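Local coordinates for denovo NTF2 (Synthetic construct, PDB 6W40), which is a computationally designed protein of the NTF2-like fold, made to explore diverse pocket shapes and with no known biological function, at residues Leu62-His73 and Val84-Tyr92. Sequence-based numbering, arbitrary orientation.
Sequences LEHWRVRNIRIH and VEGRWETSY
With CG anti to its own carbonyl carbon (chi1 -74°), W88 swings its indole against V67, I70 and W65, while V67, whose CG1 lies anti to the backbone N (chi1 175°), sets CG2 over one face of that ring. V67 CG2 stands 3.7 Å from the centroid of the W88 six-membered ring, a CH-pi contact, and I70 lies alongside, its CG1 3.6 Å from W88 CZ3. Toward the helix end the two indoles meet obliquely, W65 CD1 3.5 Å from W88 CD1. Were W88 an alanine, V67 and W65 would probably lose the ring they pack on, and a gap would be likely to open beside I70. The paired antiparallel backbones slip by one residue between V67 and N69, a classic beta bulge in which R68 N (2.7 Å) and, weakly, N69 N both bond to E89 O. Beyond it, R71 and R87 exchange two backbone hydrogen bonds, and G86 CA sits over the centre of the H73 ring. Back at the helix end, just after W65, the extended R66 chain crosses the Y92 ring, its CD over the face and its guanidinium stacked on the ring, planes 25° apart, and S91 N bonds to R66 O. In this NTF2-like fold the contact joins helix 51-65 and strand 67-72 to strand 81-90; strand 100-108 pairs with strand 81-90 and brings V101 against W88, L18 of helix 2-18 meets I70 and I72, and I119 of strand 111-119 touches both tryptophans.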
# COMPACT_ATOMS: atom_id res chain seq x y z
N LEU A 62 7.77 -11.96 12.49
CA LEU A 62 6.38 -12.14 12.07
C LEU A 62 5.79 -13.43 12.63
O LEU A 62 4.58 -13.50 12.87
CB LEU A 62 6.30 -12.14 10.55
CG LEU A 62 6.88 -10.92 9.83
CD1 LEU A 62 6.80 -11.08 8.32
CD2 LEU A 62 6.17 -9.65 10.28
N GLU A 63 6.62 -14.46 12.85
CA GLU A 63 6.11 -15.70 13.43
C GLU A 63 5.69 -15.52 14.88
O GLU A 63 4.73 -16.17 15.32
CB GLU A 63 7.17 -16.80 13.33
CG GLU A 63 7.28 -17.46 11.96
CD GLU A 63 8.17 -18.69 11.98
OE1 GLU A 63 8.82 -18.94 13.02
OE2 GLU A 63 8.21 -19.42 10.97
N HIS A 64 6.38 -14.66 15.63
CA HIS A 64 6.06 -14.49 17.04
C HIS A 64 4.73 -13.77 17.23
O HIS A 64 4.04 -14.01 18.23
CB HIS A 64 7.18 -13.73 17.75
CG HIS A 64 7.04 -13.70 19.24
ND1 HIS A 64 6.36 -12.71 19.91
CD2 HIS A 64 7.49 -14.55 20.19
CE1 HIS A 64 6.41 -12.94 21.21
NE2 HIS A 64 7.09 -14.06 21.41
N TRP A 65 4.35 -12.90 16.30
CA TRP A 65 3.08 -12.21 16.36
C TRP A 65 2.04 -12.78 15.40
O TRP A 65 0.90 -12.31 15.40
CB TRP A 65 3.27 -10.71 16.08
CG TRP A 65 3.70 -9.91 17.28
CD1 TRP A 65 2.90 -9.21 18.12
CD2 TRP A 65 5.04 -9.74 17.76
NE1 TRP A 65 3.65 -8.60 19.10
CE2 TRP A 65 4.97 -8.92 18.91
CE3 TRP A 65 6.29 -10.21 17.35
CZ2 TRP A 65 6.10 -8.55 19.63
CZ3 TRP A 65 7.41 -9.84 18.07
CH2 TRP A 65 7.30 -9.02 19.20
N ARG A 66 2.41 -13.78 14.60
CA ARG A 66 1.52 -14.39 13.61
C ARG A 66 0.95 -13.32 12.68
O ARG A 66 -0.26 -13.24 12.44
CB ARG A 66 0.40 -15.18 14.28
CG ARG A 66 0.88 -16.16 15.34
CD ARG A 66 -0.25 -17.08 15.79
NE ARG A 66 0.15 -17.92 16.91
CZ ARG A 66 -0.58 -18.93 17.39
NH1 ARG A 66 -1.75 -19.22 16.84
NH2 ARG A 66 -0.13 -19.64 18.42
N VAL A 67 1.85 -12.49 12.14
CA VAL A 67 1.43 -11.33 11.37
C VAL A 67 0.93 -11.76 10.00
O VAL A 67 1.60 -12.51 9.28
CB VAL A 67 2.60 -10.33 11.24
CG1 VAL A 67 2.21 -9.17 10.34
CG2 VAL A 67 3.02 -9.83 12.61
N ARG A 68 -0.26 -11.28 9.64
CA ARG A 68 -0.78 -11.39 8.28
C ARG A 68 -0.56 -10.12 7.48
O ARG A 68 -0.07 -10.17 6.35
CB ARG A 68 -2.27 -11.75 8.31
CG ARG A 68 -2.56 -13.17 8.76
CD ARG A 68 -4.05 -13.46 8.73
NE ARG A 68 -4.34 -14.86 9.00
CZ ARG A 68 -5.57 -15.37 9.06
NH1 ARG A 68 -6.62 -14.58 8.87
NH2 ARG A 68 -5.74 -16.66 9.31
N ASN A 69 -0.92 -8.97 8.05
CA ASN A 69 -0.67 -7.68 7.43
C ASN A 69 -0.57 -6.63 8.54
O ASN A 69 -0.43 -6.97 9.72
CB ASN A 69 -1.77 -7.35 6.41
CG ASN A 69 -1.33 -6.30 5.40
OD1 ASN A 69 -0.14 -6.04 5.23
ND2 ASN A 69 -2.30 -5.69 4.73
N ILE A 70 -0.64 -5.36 8.16
CA ILE A 70 -0.50 -4.24 9.09
C ILE A 70 -1.70 -3.32 8.91
O ILE A 70 -1.83 -2.67 7.87
CB ILE A 70 0.81 -3.48 8.88
CG1 ILE A 70 2.01 -4.41 9.04
CG2 ILE A 70 0.92 -2.31 9.85
CD1 ILE A 70 3.32 -3.79 8.64
N ARG A 71 -2.56 -3.27 9.92
CA ARG A 71 -3.68 -2.33 9.93
C ARG A 71 -3.12 -0.91 10.05
O ARG A 71 -2.69 -0.50 11.13
CB ARG A 71 -4.64 -2.64 11.07
CG ARG A 71 -5.79 -1.65 11.20
CD ARG A 71 -6.66 -1.65 9.95
NE ARG A 71 -7.33 -2.93 9.75
CZ ARG A 71 -8.52 -3.24 10.26
NH1 ARG A 71 -9.17 -2.36 11.00
NH2 ARG A 71 -9.05 -4.43 10.03
N ILE A 72 -3.14 -0.17 8.95
CA ILE A 72 -2.42 1.09 8.86
C ILE A 72 -3.26 2.21 9.45
O ILE A 72 -4.46 2.34 9.16
CB ILE A 72 -2.06 1.40 7.39
CG1 ILE A 72 -1.06 0.37 6.88
CG2 ILE A 72 -1.51 2.81 7.26
CD1 ILE A 72 -0.75 0.51 5.42
N HIS A 73 -2.64 3.03 10.30
CA HIS A 73 -3.26 4.23 10.85
C HIS A 73 -2.84 5.50 10.13
O HIS A 73 -3.69 6.36 9.87
CB HIS A 73 -2.93 4.36 12.34
CG HIS A 73 -3.40 3.21 13.18
ND1 HIS A 73 -3.05 3.06 14.50
CD2 HIS A 73 -4.19 2.15 12.87
CE1 HIS A 73 -3.61 1.96 14.98
NE2 HIS A 73 -4.30 1.39 14.01
N VAL A 84 5.30 4.32 8.50
CA VAL A 84 3.99 3.73 8.75
C VAL A 84 3.78 3.63 10.26
O VAL A 84 4.67 3.16 10.98
CB VAL A 84 3.86 2.33 8.11
CG1 VAL A 84 2.53 1.70 8.48
CG2 VAL A 84 4.00 2.43 6.60
N GLU A 85 2.62 4.09 10.72
CA GLU A 85 2.15 3.84 12.07
C GLU A 85 0.87 3.02 11.98
O GLU A 85 -0.07 3.42 11.28
CB GLU A 85 1.89 5.15 12.83
CG GLU A 85 3.02 6.15 12.74
CD GLU A 85 2.75 7.39 13.57
OE1 GLU A 85 3.12 7.41 14.76
OE2 GLU A 85 2.16 8.35 13.03
N GLY A 86 0.83 1.89 12.66
CA GLY A 86 -0.30 0.99 12.55
C GLY A 86 -0.42 -0.00 13.69
O GLY A 86 0.06 0.24 14.80
N ARG A 87 -1.08 -1.12 13.40
CA ARG A 87 -1.39 -2.14 14.40
C ARG A 87 -1.38 -3.49 13.70
O ARG A 87 -1.82 -3.60 12.55
CB ARG A 87 -2.76 -1.86 15.04
CG ARG A 87 -3.02 -2.56 16.36
CD ARG A 87 -4.20 -1.89 17.07
NE ARG A 87 -4.70 -2.67 18.21
CZ ARG A 87 -4.32 -2.48 19.47
NH1 ARG A 87 -3.42 -1.55 19.77
NH2 ARG A 87 -4.83 -3.24 20.43
N TRP A 88 -0.88 -4.52 14.39
CA TRP A 88 -0.72 -5.82 13.76
C TRP A 88 -2.07 -6.40 13.35
O TRP A 88 -3.07 -6.27 14.07
CB TRP A 88 -0.02 -6.80 14.70
CG TRP A 88 1.46 -6.58 14.88
CD1 TRP A 88 2.14 -6.53 16.07
CD2 TRP A 88 2.45 -6.40 13.85
NE1 TRP A 88 3.48 -6.33 15.84
CE2 TRP A 88 3.69 -6.24 14.49
CE3 TRP A 88 2.40 -6.35 12.46
CZ2 TRP A 88 4.88 -6.04 13.78
CZ3 TRP A 88 3.57 -6.15 11.76
CH2 TRP A 88 4.79 -6.00 12.42
N GLU A 89 -2.09 -7.05 12.19
CA GLU A 89 -3.22 -7.87 11.75
C GLU A 89 -2.79 -9.32 11.93
O GLU A 89 -2.17 -9.92 11.06
CB GLU A 89 -3.61 -7.56 10.31
CG GLU A 89 -4.72 -8.46 9.77
CD GLU A 89 -4.94 -8.28 8.28
OE1 GLU A 89 -4.69 -7.17 7.77
OE2 GLU A 89 -5.37 -9.26 7.63
N THR A 90 -3.12 -9.88 13.09
CA THR A 90 -2.67 -11.21 13.44
C THR A 90 -3.71 -12.26 13.06
O THR A 90 -4.86 -11.95 12.73
CB THR A 90 -2.36 -11.29 14.93
OG1 THR A 90 -3.58 -11.15 15.68
CG2 THR A 90 -1.40 -10.18 15.33
N SER A 91 -3.29 -13.52 13.12
CA SER A 91 -4.18 -14.65 12.85
C SER A 91 -4.83 -15.20 14.11
O SER A 91 -5.55 -16.20 14.04
CB SER A 91 -3.41 -15.76 12.13
OG SER A 91 -2.37 -16.27 12.94
N TYR A 92 -4.59 -14.57 15.27
CA TYR A 92 -5.22 -15.01 16.50
C TYR A 92 -6.73 -14.83 16.44
O TYR A 92 -7.26 -14.09 15.60
CB TYR A 92 -4.66 -14.24 17.70
CG TYR A 92 -3.23 -14.59 18.07
CD1 TYR A 92 -2.16 -13.88 17.54
CD2 TYR A 92 -2.96 -15.63 18.95
CE1 TYR A 92 -0.85 -14.20 17.88
CE2 TYR A 92 -1.66 -15.95 19.30
CZ TYR A 92 -0.61 -15.23 18.76
OH TYR A 92 0.68 -15.55 19.09